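Local coordinates for protein sugar-binding transcriptional regulator, LacI family (Enterococcus faecalis, PDB 3CS3) that probably acts as a DNA-binding transcriptional regulator of the LacI family, its sugar-binding-type domain resembling the periplasmic binding proteins, at residues Val114-Lys119 and Asp206-Gly211; Gly104-Ala109 and Asp180-Asn185; Lys119-Leu124 and Arg142-Phe147. All blocks are in the same frame, centred on the assembly; numbering follows the deposited sequence.

Contact 1: residues Val114-Lys119 and Asp206-Gly211; sequences VNVGSK and DIRIIG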
ATOM      1  N   VAL A 114      11.572 -29.642   4.917  1.00 41.26           N
ATOM      2  CA  VAL A 114      12.321 -30.801   5.412  1.00 41.63           C
ATOM      3  C   VAL A 114      11.424 -31.700   6.273  1.00 45.37           C
ATOM      4  O   VAL A 114      11.261 -32.882   5.963  1.00 53.74           O
ATOM      5  CB  VAL A 114      13.595 -30.388   6.208  1.00 37.73           C
ATOM      6  CG1 VAL A 114      14.224 -31.590   6.904  1.00 44.19           C
ATOM      7  CG2 VAL A 114      14.614 -29.715   5.299  1.00 32.77           C
ATOM      8  N   ASN A 115      10.818 -31.124   7.313  1.00 46.45           N
ATOM      9  CA  ASN A 115       9.982 -31.860   8.273  1.00 50.06           C
ATOM     10  C   ASN A 115       8.801 -32.613   7.665  1.00 50.11           C
ATOM     11  O   ASN A 115       8.325 -33.590   8.245  1.00 53.92           O
ATOM     12  CB  ASN A 115       9.484 -30.928   9.386  1.00 52.36           C
ATOM     13  CG  ASN A 115      10.589 -30.512  10.350  1.00 57.81           C
ATOM     14  OD1 ASN A 115      11.741 -30.921  10.214  1.00 56.81           O
ATOM     15  ND2 ASN A 115      10.236 -29.687  11.329  1.00 61.55           N
ATOM     16  N   VAL A 116       8.346 -32.160   6.498  1.00 50.21           N
ATOM     17  CA  VAL A 116       7.249 -32.797   5.771  1.00 47.71           C
ATOM     18  C   VAL A 116       7.767 -33.824   4.736  1.00 51.76           C
ATOM     19  O   VAL A 116       6.995 -34.598   4.162  1.00 52.04           O
ATOM     20  CB  VAL A 116       6.312 -31.714   5.131  1.00 45.92           C
ATOM     21  CG1 VAL A 116       6.751 -31.340   3.709  1.00 39.85           C
ATOM     22  CG2 VAL A 116       4.864 -32.163   5.151  1.00 56.11           C
ATOM     23  N   GLY A 117       9.080 -33.827   4.510  1.00 49.82           N
ATOM     24  CA  GLY A 117       9.707 -34.736   3.555  1.00 46.61           C
ATOM     25  C   GLY A 117       9.490 -34.371   2.098  1.00 48.53           C
ATOM     26  O   GLY A 117       9.117 -35.228   1.287  1.00 51.41           O
ATOM     27  N   SER A 118       9.742 -33.106   1.766  1.00 47.98           N
ATOM     28  CA  SER A 118       9.578 -32.606   0.404  0.50 47.12           C
ATOM     29  C   SER A 118      10.512 -33.299  -0.579  1.00 48.16           C
ATOM     30  O   SER A 118      11.664 -33.591  -0.257  1.00 51.30           O
ATOM     31  CB  SER A 118       9.806 -31.097   0.363  0.50 45.51           C
ATOM     32  OG  SER A 118       8.865 -30.433   1.183  0.50 38.33           O
ATOM     33  N   LYS A 119      10.003 -33.556  -1.780  1.00 52.32           N
ATOM     34  CA  LYS A 119      10.760 -34.238  -2.826  1.00 51.09           C
ATOM     35  C   LYS A 119      11.483 -33.252  -3.739  1.00 48.90           C
ATOM     36  O   LYS A 119      12.491 -33.599  -4.352  1.00 51.37           O
ATOM     37  CB  LYS A 119       9.840 -35.157  -3.644  1.00 50.46           C
ATOM     38  CG  LYS A 119       9.155 -36.265  -2.830  1.00 57.21           C
ATOM     39  CD  LYS A 119      10.171 -37.247  -2.246  1.00 71.70           C
ATOM     40  CE  LYS A 119       9.538 -38.176  -1.220  1.00 79.17           C
ATOM     41  NZ  LYS A 119      10.562 -39.033  -0.553  1.00 75.09           N
ATOM     42  N   ASP A 206      -2.589 -29.692  -3.845  1.00 65.65           N
ATOM     43  CA  ASP A 206      -1.840 -29.943  -5.080  1.00 66.89           C
ATOM     44  C   ASP A 206      -0.599 -29.070  -5.168  1.00 65.50           C
ATOM     45  O   ASP A 206       0.403 -29.455  -5.771  1.00 67.91           O
ATOM     46  CB  ASP A 206      -2.720 -29.691  -6.310  1.00 72.96           C
ATOM     47  CG  ASP A 206      -4.025 -30.468  -6.275  1.00 78.37           C
ATOM     48  OD1 ASP A 206      -4.049 -31.593  -5.727  1.00 76.76           O
ATOM     49  OD2 ASP A 206      -5.029 -29.950  -6.808  1.00 84.78           O
ATOM     50  N   ILE A 207      -0.690 -27.883  -4.581  1.00 63.28           N
ATOM     51  CA  ILE A 207       0.423 -26.947  -4.527  1.00 61.60           C
ATOM     52  C   ILE A 207       0.538 -26.382  -3.112  1.00 57.17           C
ATOM     53  O   ILE A 207      -0.389 -25.750  -2.604  1.00 63.38           O
ATOM     54  CB  ILE A 207       0.326 -25.837  -5.634  1.00 62.10           C
ATOM     55  CG1 ILE A 207       1.333 -24.710  -5.380  1.00 58.73           C
ATOM     56  CG2 ILE A 207      -1.105 -25.297  -5.771  1.00 68.36           C
ATOM     57  CD1 ILE A 207       1.696 -23.914  -6.623  1.00 62.65           C
ATOM     58  N   ARG A 208       1.672 -26.649  -2.472  1.00 52.37           N
ATOM     59  CA  ARG A 208       1.908 -26.230  -1.095  1.00 49.01           C
ATOM     60  C   ARG A 208       2.877 -25.050  -1.055  1.00 46.20           C
ATOM     61  O   ARG A 208       3.939 -25.094  -1.678  1.00 41.26           O
ATOM     62  CB  ARG A 208       2.445 -27.396  -0.266  1.00 49.16           C
ATOM     63  CG  ARG A 208       1.578 -28.643  -0.296  1.00 54.51           C
ATOM     64  CD  ARG A 208       2.095 -29.704   0.672  1.00 61.99           C
ATOM     65  NE  ARG A 208       3.325 -30.348   0.207  1.00 66.21           N
ATOM     66  CZ  ARG A 208       3.938 -31.348   0.836  1.00 64.59           C
ATOM     67  NH1 ARG A 208       3.445 -31.834   1.965  1.00 69.40           N
ATOM     68  NH2 ARG A 208       5.051 -31.865   0.334  1.00 58.99           N
ATOM     69  N   ILE A 209       2.507 -23.999  -0.324  1.00 44.00           N
ATOM     70  CA  ILE A 209       3.264 -22.746  -0.346  1.00 39.23           C
ATOM     71  C   ILE A 209       3.566 -22.170   1.044  1.00 39.02           C
ATOM     72  O   ILE A 209       2.756 -22.273   1.961  1.00 43.08           O
ATOM     73  CB  ILE A 209       2.590 -21.696  -1.299  1.00 44.27           C
ATOM     74  CG1 ILE A 209       3.518 -20.509  -1.588  1.00 35.82           C
ATOM     75  CG2 ILE A 209       1.237 -21.240  -0.764  1.00 44.28           C
ATOM     76  CD1 ILE A 209       3.271 -19.852  -2.938  1.00 42.74           C
ATOM     77  N   ILE A 210       4.772 -21.624   1.203  1.00 43.72           N
ATOM     78  CA  ILE A 210       5.124 -20.797   2.364  1.00 36.37           C
ATOM     79  C   ILE A 210       5.682 -19.466   1.860  1.00 37.22           C
ATOM     80  O   ILE A 210       6.532 -19.443   0.967  1.00 40.51           O
ATOM     81  CB  ILE A 210       6.141 -21.480   3.318  1.00 34.03           C
ATOM     82  CG1 ILE A 210       5.608 -22.830   3.806  1.00 36.51           C
ATOM     83  CG2 ILE A 210       6.445 -20.581   4.530  1.00 30.98           C
ATOM     84  CD1 ILE A 210       6.516 -23.552   4.783  1.00 37.14           C
ATOM     85  N   GLY A 211       5.177 -18.364   2.416  1.00 37.25           N
ATOM     86  CA  GLY A 211       5.644 -17.025   2.064  1.00 30.70           C
ATOM     87  C   GLY A 211       6.540 -16.407   3.127  1.00 37.03           C
ATOM     88  O   GLY A 211       7.155 -17.112   3.926  1.00 34.98           O
TER
HETATM   89  O   HOH W   1       5.770 -34.736   1.468  1.00 51.71           O

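Contact 2: residues Gly104-Ala109 and Asp180-Asn185; sequences GGATQA and DVFAFN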
ATOM      1  N   GLY A 104      17.524 -16.537   9.684  1.00 31.67           N
ATOM      2  CA  GLY A 104      16.614 -17.212  10.603  1.00 30.38           C
ATOM      3  C   GLY A 104      15.229 -17.434  10.024  1.00 40.02           C
ATOM      4  O   GLY A 104      14.596 -18.447  10.311  1.00 44.55           O
ATOM      5  N   GLY A 105      14.762 -16.482   9.213  1.00 37.56           N
ATOM      6  CA  GLY A 105      13.464 -16.587   8.559  1.00 29.42           C
ATOM      7  C   GLY A 105      13.417 -17.671   7.499  1.00 29.19           C
ATOM      8  O   GLY A 105      12.479 -18.465   7.461  1.00 33.56           O
ATOM      9  N   ALA A 106      14.429 -17.704   6.637  1.00 31.63           N
ATOM     10  CA  ALA A 106      14.516 -18.723   5.600  1.00 34.41           C
ATOM     11  C   ALA A 106      14.764 -20.113   6.184  1.00 34.98           C
ATOM     12  O   ALA A 106      14.247 -21.089   5.654  1.00 37.28           O
ATOM     13  CB  ALA A 106      15.578 -18.367   4.571  1.00 30.49           C
ATOM     14  N   THR A 107      15.530 -20.190   7.276  1.00 40.24           N
ATOM     15  CA  THR A 107      15.763 -21.454   7.993  1.00 38.33           C
ATOM     16  C   THR A 107      14.465 -22.009   8.567  1.00 39.73           C
ATOM     17  O   THR A 107      14.191 -23.199   8.446  1.00 44.99           O
ATOM     18  CB  THR A 107      16.804 -21.299   9.134  1.00 35.28           C
ATOM     19  OG1 THR A 107      18.070 -20.935   8.581  1.00 38.50           O
ATOM     20  CG2 THR A 107      16.982 -22.589   9.922  1.00 38.48           C
ATOM     21  N   GLN A 108      13.660 -21.136   9.165  1.00 39.05           N
ATOM     22  CA  GLN A 108      12.377 -21.539   9.732  1.00 44.33           C
ATOM     23  C   GLN A 108      11.367 -21.998   8.678  1.00 44.03           C
ATOM     24  O   GLN A 108      10.569 -22.897   8.934  1.00 49.55           O
ATOM     25  CB  GLN A 108      11.801 -20.421  10.598  1.00 42.69           C
ATOM     26  CG  GLN A 108      12.442 -20.337  11.986  1.00 49.45           C
ATOM     27  CD  GLN A 108      12.065 -19.071  12.739  1.00 51.78           C
ATOM     28  OE1 GLN A 108      11.411 -19.127  13.783  1.00 67.04           O
ATOM     29  NE2 GLN A 108      12.471 -17.922  12.209  1.00 48.19           N
ATOM     30  N   ALA A 109      11.416 -21.397   7.490  1.00 42.07           N
ATOM     31  CA  ALA A 109      10.522 -21.790   6.402  1.00 40.90           C
ATOM     32  C   ALA A 109      10.966 -23.087   5.757  1.00 40.73           C
ATOM     33  O   ALA A 109      10.153 -23.974   5.509  1.00 46.22           O
ATOM     34  CB  ALA A 109      10.440 -20.708   5.361  1.00 36.23           C
ATOM     35  N   ASP A 180       5.861 -27.986  -4.229  1.00 47.71           N
ATOM     36  CA  ASP A 180       6.253 -27.264  -3.023  1.00 41.73           C
ATOM     37  C   ASP A 180       6.988 -25.980  -3.360  1.00 42.29           C
ATOM     38  O   ASP A 180       8.011 -26.004  -4.047  1.00 39.11           O
ATOM     39  CB  ASP A 180       7.069 -28.166  -2.097  1.00 43.28           C
ATOM     40  CG  ASP A 180       6.230 -29.282  -1.496  1.00 55.30           C
ATOM     41  OD1 ASP A 180       4.998 -29.281  -1.703  1.00 59.46           O
ATOM     42  OD2 ASP A 180       6.794 -30.158  -0.810  1.00 58.50           O
ATOM     43  N   VAL A 181       6.436 -24.858  -2.894  1.00 40.66           N
ATOM     44  CA  VAL A 181       6.956 -23.528  -3.212  1.00 36.37           C
ATOM     45  C   VAL A 181       7.310 -22.733  -1.955  1.00 37.04           C
ATOM     46  O   VAL A 181       6.498 -22.611  -1.033  1.00 36.79           O
ATOM     47  CB  VAL A 181       5.953 -22.692  -4.067  1.00 38.92           C
ATOM     48  CG1 VAL A 181       6.572 -21.350  -4.474  1.00 27.67           C
ATOM     49  CG2 VAL A 181       5.504 -23.461  -5.314  1.00 33.56           C
ATOM     50  N   PHE A 182       8.529 -22.207  -1.922  1.00 34.44           N
ATOM     51  CA  PHE A 182       8.896 -21.197  -0.942  1.00 34.31           C
ATOM     52  C   PHE A 182       8.971 -19.872  -1.686  1.00 36.21           C
ATOM     53  O   PHE A 182       9.909 -19.627  -2.447  1.00 38.00           O
ATOM     54  CB  PHE A 182      10.211 -21.558  -0.241  1.00 34.13           C
ATOM     55  CG  PHE A 182      10.695 -20.530   0.757  1.00 41.62           C
ATOM     56  CD1 PHE A 182       9.805 -19.709   1.458  1.00 40.88           C
ATOM     57  CD2 PHE A 182      12.055 -20.419   1.032  1.00 37.69           C
ATOM     58  CE1 PHE A 182      10.268 -18.764   2.371  1.00 35.35           C
ATOM     59  CE2 PHE A 182      12.527 -19.483   1.956  1.00 38.73           C
ATOM     60  CZ  PHE A 182      11.632 -18.655   2.626  1.00 38.63           C
ATOM     61  N   ALA A 183       7.937 -19.049  -1.493  1.00 34.54           N
ATOM     62  CA  ALA A 183       7.881 -17.706  -2.063  1.00 35.49           C
ATOM     63  C   ALA A 183       8.601 -16.772  -1.108  1.00 36.16           C
ATOM     64  O   ALA A 183       8.372 -16.822   0.099  1.00 40.53           O
ATOM     65  CB  ALA A 183       6.452 -17.275  -2.259  1.00 34.88           C
ATOM     66  N   PHE A 184       9.487 -15.938  -1.644  1.00 35.76           N
ATOM     67  CA  PHE A 184      10.384 -15.134  -0.809  1.00 34.07           C
ATOM     68  C   PHE A 184       9.682 -13.912  -0.221  1.00 36.53           C
ATOM     69  O   PHE A 184      10.189 -13.303   0.725  1.00 34.60           O
ATOM     70  CB  PHE A 184      11.671 -14.755  -1.562  1.00 33.90           C
ATOM     71  CG  PHE A 184      12.734 -15.848  -1.569  1.00 38.99           C
ATOM     72  CD1 PHE A 184      14.064 -15.531  -1.839  1.00 40.78           C
ATOM     73  CD2 PHE A 184      12.412 -17.184  -1.291  1.00 28.98           C
ATOM     74  CE1 PHE A 184      15.049 -16.522  -1.861  1.00 39.10           C
ATOM     75  CE2 PHE A 184      13.391 -18.178  -1.305  1.00 36.90           C
ATOM     76  CZ  PHE A 184      14.713 -17.846  -1.583  1.00 37.34           C
ATOM     77  N   ASN A 185       8.531 -13.553  -0.795  1.00 34.82           N
ATOM     78  CA  ASN A 185       7.552 -12.731  -0.086  1.00 36.01           C
ATOM     79  C   ASN A 185       6.100 -13.132  -0.319  1.00 38.30           C
ATOM     80  O   ASN A 185       5.801 -13.886  -1.250  1.00 44.52           O
ATOM     81  CB  ASN A 185       7.805 -11.217  -0.236  1.00 30.93           C
ATOM     82  CG  ASN A 185       7.396 -10.644  -1.594  1.00 38.57           C
ATOM     83  OD1 ASN A 185       6.888 -11.330  -2.489  1.00 29.12           O
ATOM     84  ND2 ASN A 185       7.618  -9.346  -1.736  1.00 28.17           N
TER

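Contact 3: residues Lys119-Leu124 and Arg142-Phe147; sequences KKVLLL and RELTRF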
ATOM      1  N   LYS A 119      10.003 -33.556  -1.780  1.00 52.32           N
ATOM      2  CA  LYS A 119      10.760 -34.238  -2.826  1.00 51.09           C
ATOM      3  C   LYS A 119      11.483 -33.252  -3.739  1.00 48.90           C
ATOM      4  O   LYS A 119      12.491 -33.599  -4.352  1.00 51.37           O
ATOM      5  CB  LYS A 119       9.840 -35.157  -3.644  1.00 50.46           C
ATOM      6  CG  LYS A 119       9.155 -36.265  -2.830  1.00 57.21           C
ATOM      7  CD  LYS A 119      10.171 -37.247  -2.246  1.00 71.70           C
ATOM      8  CE  LYS A 119       9.538 -38.176  -1.220  1.00 79.17           C
ATOM      9  NZ  LYS A 119      10.562 -39.033  -0.553  1.00 75.09           N
ATOM     10  N   LYS A 120      10.937 -32.042  -3.840  1.00 42.39           N
ATOM     11  CA  LYS A 120      11.563 -30.919  -4.535  1.00 36.76           C
ATOM     12  C   LYS A 120      10.959 -29.627  -3.985  1.00 41.17           C
ATOM     13  O   LYS A 120       9.761 -29.565  -3.693  1.00 34.16           O
ATOM     14  CB  LYS A 120      11.332 -30.985  -6.053  1.00 35.64           C
ATOM     15  CG  LYS A 120      12.375 -30.206  -6.855  1.00 35.81           C
ATOM     16  CD  LYS A 120      11.773 -29.421  -8.013  1.00 39.78           C
ATOM     17  CE  LYS A 120      11.705 -30.238  -9.291  1.00 61.28           C
ATOM     18  NZ  LYS A 120      11.477 -29.366 -10.480  1.00 61.05           N
ATOM     19  N   VAL A 121      11.788 -28.600  -3.834  1.00 38.41           N
ATOM     20  CA  VAL A 121      11.315 -27.303  -3.374  1.00 34.80           C
ATOM     21  C   VAL A 121      11.581 -26.271  -4.458  1.00 40.52           C
ATOM     22  O   VAL A 121      12.696 -26.155  -4.948  1.00 39.58           O
ATOM     23  CB  VAL A 121      11.971 -26.891  -2.033  1.00 34.78           C
ATOM     24  CG1 VAL A 121      11.578 -25.464  -1.639  1.00 34.76           C
ATOM     25  CG2 VAL A 121      11.558 -27.849  -0.931  1.00 27.82           C
ATOM     26  N   LEU A 122      10.543 -25.539  -4.848  1.00 42.89           N
ATOM     27  CA  LEU A 122      10.693 -24.461  -5.817  1.00 42.74           C
ATOM     28  C   LEU A 122      10.884 -23.139  -5.068  1.00 41.59           C
ATOM     29  O   LEU A 122      10.070 -22.767  -4.225  1.00 42.86           O
ATOM     30  CB  LEU A 122       9.514 -24.433  -6.805  1.00 43.47           C
ATOM     31  CG  LEU A 122       9.474 -25.617  -7.792  1.00 53.83           C
ATOM     32  CD1 LEU A 122       8.676 -26.808  -7.267  1.00 63.38           C
ATOM     33  CD2 LEU A 122       8.917 -25.208  -9.127  1.00 56.48           C
ATOM     34  N   LEU A 123      11.992 -22.463  -5.353  1.00 37.69           N
ATOM     35  CA  LEU A 123      12.368 -21.256  -4.629  1.00 35.98           C
ATOM     36  C   LEU A 123      12.066 -20.031  -5.471  1.00 34.52           C
ATOM     37  O   LEU A 123      12.841 -19.665  -6.353  1.00 35.83           O
ATOM     38  CB  LEU A 123      13.852 -21.286  -4.222  1.00 32.90           C
ATOM     39  CG  LEU A 123      14.372 -22.432  -3.335  1.00 39.73           C
ATOM     40  CD1 LEU A 123      15.899 -22.451  -3.324  1.00 34.66           C
ATOM     41  CD2 LEU A 123      13.828 -22.360  -1.904  1.00 27.19           C
ATOM     42  N   LEU A 124      10.918 -19.414  -5.202  1.00 37.40           N
ATOM     43  CA  LEU A 124      10.510 -18.200  -5.900  1.00 34.24           C
ATOM     44  C   LEU A 124      11.165 -17.006  -5.206  1.00 40.38           C
ATOM     45  O   LEU A 124      10.731 -16.566  -4.136  1.00 39.23           O
ATOM     46  CB  LEU A 124       8.978 -18.094  -5.924  1.00 36.90           C
ATOM     47  CG  LEU A 124       8.255 -16.934  -6.623  1.00 39.99           C
ATOM     48  CD1 LEU A 124       8.881 -16.542  -7.968  1.00 39.78           C
ATOM     49  CD2 LEU A 124       6.773 -17.281  -6.783  1.00 37.07           C
ATOM     50  N   ARG A 142      21.552 -24.057   1.069  1.00 41.33           N
ATOM     51  CA  ARG A 142      22.421 -24.769   2.017  1.00 42.38           C
ATOM     52  C   ARG A 142      21.683 -25.863   2.798  1.00 48.62           C
ATOM     53  O   ARG A 142      22.170 -26.994   2.900  1.00 50.67           O
ATOM     54  CB  ARG A 142      23.092 -23.786   2.986  1.00 39.31           C
ATOM     55  CG  ARG A 142      23.880 -24.429   4.129  1.00 46.61           C
ATOM     56  CD  ARG A 142      24.383 -23.397   5.137  1.00 51.67           C
ATOM     57  NE  ARG A 142      23.337 -22.924   6.047  1.00 65.33           N
ATOM     58  CZ  ARG A 142      23.492 -21.943   6.940  1.00 66.22           C
ATOM     59  NH1 ARG A 142      22.479 -21.592   7.719  1.00 57.34           N
ATOM     60  NH2 ARG A 142      24.652 -21.306   7.057  1.00 59.48           N
ATOM     61  N   GLU A 143      20.508 -25.531   3.330  1.00 49.46           N
ATOM     62  CA  GLU A 143      19.730 -26.492   4.115  1.00 49.66           C
ATOM     63  C   GLU A 143      19.075 -27.575   3.260  1.00 49.61           C
ATOM     64  O   GLU A 143      18.927 -28.708   3.711  1.00 51.49           O
ATOM     65  CB  GLU A 143      18.679 -25.788   4.971  1.00 51.32           C
ATOM     66  CG  GLU A 143      19.239 -24.901   6.081  1.00 61.36           C
ATOM     67  CD  GLU A 143      19.945 -25.680   7.181  1.00 69.53           C
ATOM     68  OE1 GLU A 143      19.449 -26.758   7.578  1.00 74.41           O
ATOM     69  OE2 GLU A 143      20.993 -25.200   7.657  1.00 66.77           O
ATOM     70  N   LEU A 144      18.684 -27.226   2.036  1.00 48.69           N
ATOM     71  CA  LEU A 144      18.091 -28.203   1.123  1.00 48.77           C
ATOM     72  C   LEU A 144      19.129 -29.224   0.660  1.00 46.58           C
ATOM     73  O   LEU A 144      18.837 -30.416   0.585  1.00 46.02           O
ATOM     74  CB  LEU A 144      17.407 -27.518  -0.069  1.00 41.91           C
ATOM     75  CG  LEU A 144      16.095 -26.784   0.244  1.00 39.52           C
ATOM     76  CD1 LEU A 144      15.610 -26.009  -0.961  1.00 33.24           C
ATOM     77  CD2 LEU A 144      14.993 -27.698   0.779  1.00 32.91           C
ATOM     78  N   THR A 145      20.335 -28.736   0.371  1.00 45.25           N
ATOM     79  CA  THR A 145      21.495 -29.573   0.065  1.00 46.70           C
ATOM     80  C   THR A 145      21.811 -30.508   1.240  1.00 48.90           C
ATOM     81  O   THR A 145      21.936 -31.722   1.057  1.00 47.89           O
ATOM     82  CB  THR A 145      22.722 -28.691  -0.275  1.00 47.60           C
ATOM     83  OG1 THR A 145      22.391 -27.828  -1.371  1.00 43.15           O
ATOM     84  CG2 THR A 145      23.947 -29.532  -0.641  1.00 49.40           C
ATOM     85  N   ARG A 146      21.899 -29.930   2.438  1.00 45.82           N
ATOM     86  CA  ARG A 146      22.169 -30.653   3.684  1.00 43.49           C
ATOM     87  C   ARG A 146      21.241 -31.846   3.890  1.00 40.54           C
ATOM     88  O   ARG A 146      21.681 -32.910   4.332  1.00 43.14           O
ATOM     89  CB  ARG A 146      22.074 -29.690   4.878  1.00 42.07           C
ATOM     90  CG  ARG A 146      22.378 -30.299   6.251  1.00 52.09           C
ATOM     91  CD  ARG A 146      22.602 -29.210   7.292  1.00 51.01           C
ATOM     92  NE  ARG A 146      23.963 -28.677   7.231  1.00 49.91           N
ATOM     93  CZ  ARG A 146      24.282 -27.393   7.379  1.00 43.67           C
ATOM     94  NH1 ARG A 146      23.344 -26.480   7.582  1.00 43.03           N
ATOM     95  NH2 ARG A 146      25.551 -27.019   7.308  1.00 41.28           N
ATOM     96  N   PHE A 147      19.965 -31.674   3.550  1.00 41.53           N
ATOM     97  CA  PHE A 147      18.973 -32.728   3.749  1.00 40.86           C
ATOM     98  C   PHE A 147      18.631 -33.509   2.473  1.00 39.21           C
ATOM     99  O   PHE A 147      17.712 -34.324   2.468  1.00 36.64           O
ATOM    100  CB  PHE A 147      17.724 -32.168   4.446  1.00 41.67           C
ATOM    101  CG  PHE A 147      17.963 -31.801   5.879  1.00 40.97           C
ATOM    102  CD1 PHE A 147      17.886 -32.767   6.877  1.00 47.53           C
ATOM    103  CD2 PHE A 147      18.297 -30.496   6.231  1.00 42.69           C
ATOM    104  CE1 PHE A 147      18.127 -32.439   8.209  1.00 44.00           C
ATOM    105  CE2 PHE A 147      18.541 -30.152   7.555  1.00 43.53           C
ATOM    106  CZ  PHE A 147      18.453 -31.128   8.550  1.00 46.97           C
TER

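Contact 1: residues Val114-Lys119 and Asp206-Gly211
Val116 and Arg208 meet where a Schellman motif closes helix 102-115 beside strand 207-210, an outermost strand of the four-stranded parallel sheet in this periplasmic-binding-protein-like domain. By van der Waals contact, both methyls of Val116 rest obliquely against the guanidinium group, which reaches them from the opposite direction: CG2 lies 3.5 Å from Arg208 NH1, and CG1 is 3.8 Å from Arg208 NH2. A bend at chi3 (-73°) in an otherwise extended chain brings the arginine head to this spot, and Phe267 touches both side chains. Gly117, at positive phi in the Schellman turn, gives its N to Val114 O at 2.8 Å. Among the polar contacts, Arg208 NH2 makes a salt bridge with Asp180 OD2 on the adjoining strand. Ser118 OG lies within hydrogen-bonding reach of both Asp180 OD2 and Phe113 O, two acceptors that its single proton cannot serve fully at once. Asp180 OD2 thus lies between the arginine and the hydroxyl, with 4.2 Å from Ser118 OG to Arg208 NH2. One water bridges the two segments, donating to Val116 O at 3.0 Å and accepting from Arg208 NH2 at 3.2 Å.

Contact 2: residues Gly104-Ala109 and Asp180-Asn185
Ala106 and Ala109, three residues apart on helix 102-115, present the small surface on which the Phe182 ring of strand 179-183 lies. Near the start of the segment, Gly104 O takes two N-H groups from Gln108 through opposite faces of its carbonyl plane: the helical bond from N, and a side-chain bond from NE2 at 2.9 Å, which stands 63° out of that plane. Ala106 meets the far end of the ring obliquely, with its CA 4.1 Å from Phe182 CZ and its CB 4.2 Å from Phe182 CE2. One turn on, Ala109 points its methyl over a ring face in a CH-pi contact: CB is 3.9 Å from the Phe182 centroid, 27° off the normal, and displaced toward the CE1-CZ rim. Phe182 gets there with CG anti to its backbone N (chi1 178°), while Phe184 CD2 lies over the opposite face, 3.9 Å above the plane. The ring is thus sandwiched in the interface where helix 102-115 packs on the parallel sheet of the periplasmic-binding-protein-like domain. Ile110 and Phe113 of that helix also touch Phe182, as does Ser140 of helix 131-146, and Ile210 of the adjoining strand 207-210 packs against Ala109.

Contact 3: residues Lys119-Leu124 and Arg142-Phe147
Leu144 of helix 131-146 sends its two methyls onto Val121 and Leu123, alternate residues on the same face of strand 121-125. CD2 meets Val121 CG2 at 3.8 Å, whereas CD1 lies 3.9 Å from Val121 CB, so the two leucine methyls lie side by side against the valine; the side chains cross at about a right angle. Toward Leu123 the approach is tip to tip and looser, 4.2 Å from Leu144 CD1 to Leu123 CD2. With Val121 CG1 anti to the backbone N (chi1 174°), CG2 lies beside that N and is the methyl that meets CD2. In the next shell Tyr151 of the neighbouring strand touches both leucines, Ile110 of helix 102-115 and Ile149 touch Leu144, Phe113 touches Val121, and Leu137 and Ser140 of helix 131-146 touch Leu123. The contact is part of the beta-alpha-beta unit of strand 121-125, helix 131-146 and strand 151-155. Away from the strand, Glu143 OE2 forms a salt bridge with Arg146 NH1 at 2.7 Å and a long one with Arg142 NE. These charges stay on the helix, and where it meets the strand only aliphatic carbon is in contact, so the grip rests on shape and burial, with no polar bond across it.

All three contacts belong to the four-stranded parallel sheet and its covering helices. Contacts 2 and 3 are buried and apolar, one a ring on a helix, the other aliphatic branches; contact 1, only partly buried at the end of helix 102-115, uses charge and water. Contacts 1 and 2 share that helix, whereas contact 3 uses helix 131-146. Their strands are neighbours in the order 121-125, 179-183, 207-210, so strand 179-183 lies between the other two: Asp180 O and Phe182 N pair with Leu122 of contact 3, and Val181 N with Arg208 O of contact 1. Val114 and Phe147 also bring the two helix ends together, 3.8 Å between Val114 CG1 and Phe147 CD1.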